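Long-range contact in gamma-glutamyltranspeptidase (Streptomyces lincolnensis, PDB 6J3A), which probably cleaves or transfers gamma-glutamyl or related amide groups, as an LmbA-like gamma-glutamyltranspeptidase homologue of the Ntn-hydrolase clan: residues Cys76-Ala81 / Arg477-Thr482. Sequence-based numbering, arbitrary orientation.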
loop_
_atom_site.group_PDB
_atom_site.type_symbol
_atom_site.label_atom_id
_atom_site.label_comp_id
_atom_site.label_asym_id
_atom_site.label_seq_id
_atom_site.Cartn_x
_atom_site.Cartn_y
_atom_site.Cartn_z
ATOM N N CYS A 76 15.882 -1.178 25.545
ATOM C CA CYS A 76 16.627 0.050 25.379
ATOM C C CYS A 76 17.859 -0.178 24.532
ATOM O O CYS A 76 18.810 -0.841 24.958
ATOM C CB CYS A 76 17.058 0.624 26.724
ATOM S SG CYS A 76 18.085 2.106 26.535
ATOM N N GLY A 77 17.828 0.404 23.337
ATOM C CA GLY A 77 18.983 0.446 22.451
ATOM C C GLY A 77 19.471 1.862 22.229
ATOM O O GLY A 77 20.049 2.157 21.188
ATOM N N GLN A 78 19.195 2.749 23.182
ATOM C CA GLN A 78 19.797 4.069 23.204
ATOM C C GLN A 78 21.112 3.997 23.967
ATOM O O GLN A 78 21.140 3.658 25.148
ATOM C CB GLN A 78 18.870 5.068 23.862
ATOM C CG GLN A 78 19.492 6.439 24.065
ATOM C CD GLN A 78 19.863 7.085 22.755
ATOM O OE1 GLN A 78 18.988 7.476 21.977
ATOM N NE2 GLN A 78 21.170 7.189 22.492
ATOM N N GLY A 79 22.201 4.314 23.277
ATOM C CA GLY A 79 23.515 4.238 23.879
ATOM C C GLY A 79 23.820 5.420 24.775
ATOM O O GLY A 79 23.092 6.425 24.785
ATOM N N VAL A 80 24.928 5.291 25.502
ATOM C CA VAL A 80 25.362 6.285 26.497
ATOM C C VAL A 80 26.513 7.161 25.997
ATOM O O VAL A 80 27.159 6.861 24.989
ATOM C CB VAL A 80 25.784 5.628 27.843
ATOM C CG1 VAL A 80 24.590 4.965 28.513
ATOM C CG2 VAL A 80 26.939 4.632 27.675
ATOM N N ALA A 81 26.758 8.242 26.731
ATOM C CA ALA A 81 27.949 9.062 26.551
ATOM C C ALA A 81 29.212 8.264 26.898
ATOM O O ALA A 81 29.176 7.391 27.781
ATOM C CB ALA A 81 27.869 10.309 27.412
ATOM N N ARG A 477 25.713 7.730 30.709
ATOM C CA ARG A 477 24.304 8.100 30.735
ATOM C C ARG A 477 23.773 8.383 29.342
ATOM O O ARG A 477 24.491 8.909 28.493
ATOM C CB ARG A 477 24.136 9.336 31.605
ATOM C CG ARG A 477 23.715 9.031 33.024
ATOM C CD ARG A 477 24.442 7.864 33.653
ATOM N NE ARG A 477 24.410 7.980 35.101
ATOM C CZ ARG A 477 23.778 7.169 35.955
ATOM N NH1 ARG A 477 23.855 7.452 37.250
ATOM N NH2 ARG A 477 23.077 6.099 35.561
ATOM N N ARG A 478 22.503 8.039 29.119
ATOM C CA ARG A 478 21.873 8.280 27.823
ATOM C C ARG A 478 21.569 9.746 27.669
ATOM O O ARG A 478 21.165 10.394 28.627
ATOM C CB ARG A 478 20.541 7.561 27.654
ATOM C CG ARG A 478 20.596 6.048 27.725
ATOM C CD ARG A 478 20.206 5.599 29.107
ATOM N NE ARG A 478 19.236 4.523 29.114
ATOM C CZ ARG A 478 18.396 4.263 30.117
ATOM N NH1 ARG A 478 17.556 3.251 30.005
ATOM N NH2 ARG A 478 18.361 5.000 31.224
ATOM N N PRO A 479 21.717 10.269 26.450
ATOM C CA PRO A 479 21.138 11.580 26.232
ATOM C C PRO A 479 19.614 11.480 26.229
ATOM O O PRO A 479 19.035 10.393 26.035
ATOM C CB PRO A 479 21.650 11.962 24.844
ATOM C CG PRO A 479 21.836 10.662 24.151
ATOM C CD PRO A 479 22.227 9.671 25.203
ATOM N N ARG A 480 18.981 12.620 26.437
ATOM C CA ARG A 480 17.539 12.700 26.400
ATOM C C ARG A 480 17.076 12.597 24.950
ATOM O O ARG A 480 17.147 13.565 24.196
ATOM C CB ARG A 480 17.081 13.998 27.043
ATOM C CG ARG A 480 15.633 13.997 27.461
ATOM C CD ARG A 480 14.851 14.952 26.604
ATOM N NE ARG A 480 15.107 16.339 26.973
ATOM C CZ ARG A 480 15.099 17.379 26.137
ATOM N NH1 ARG A 480 15.335 18.593 26.622
ATOM N NH2 ARG A 480 14.882 17.225 24.822
ATOM N N THR A 481 16.591 11.415 24.574
ATOM C CA THR A 481 16.417 11.047 23.156
ATOM C C THR A 481 14.987 11.306 22.665
ATOM O O THR A 481 14.021 11.095 23.414
ATOM C CB THR A 481 16.865 9.582 22.912
ATOM O OG1 THR A 481 16.946 9.322 21.509
ATOM C CG2 THR A 481 15.947 8.560 23.571
ATOM N N THR A 482 14.859 11.784 21.421
ATOM C CA THR A 482 13.534 12.069 20.826
ATOM C C THR A 482 12.758 10.814 20.393
ATOM O O THR A 482 11.547 10.872 20.185
ATOM C CB THR A 482 13.626 13.021 19.620
ATOM O OG1 THR A 482 14.676 12.593 18.745
ATOM C CG2 THR A 482 13.882 14.439 20.094
#
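Gln78 and Thr481 reach for each other from opposite directions, and the threonine hydroxyl OG1 donates to the amide oxygen OE1 of Gln78 over 2.8 Å, approaching tilted from the carbonyl plane. The glutamine can present its amide this way because its chain leaves anti to the backbone N (chi1 173°) and then bends at chi2. The bend also brings NE2 back to the neighbouring backbone, where it gives a nearly straight 3.1 Å bond to Gly79 O, so both ends of the amide are held and its rotation is fixed. The CD corner of the Pro479 ring lies beside this pair, 3.4 Å from Gly79 O. Cutting Gln78 back to an alanine removes both amide bonds and would probably leave the Thr481 hydroxyl and Gly79 O without these mates, with a gap beside Pro479. Here the end of strand 73-77, part of the beta core of this Ntn-hydrolase fold, runs out into a loop that meets the long connection leading to strand 486-490. Arg478 crosses the glutamine obliquely, its CG 3.8 Å from Gln78 CG, with guanidinium and amide planes turned 70° apart. Bends at chi2 and chi3 carry the guanidinium to Cys76, whose SG sits at its edge, in plane, and takes a weak bond from NH1 at 3.7 Å. The stronger partners of that charge are Glu258 and Asp322, with Trp276 in a cation-pi contact. Farther along, Ala81 N donates to Arg477 O at 2.9 Å. Val80 CG1 lies against the same backbone, 3.6 Å from Arg477 C.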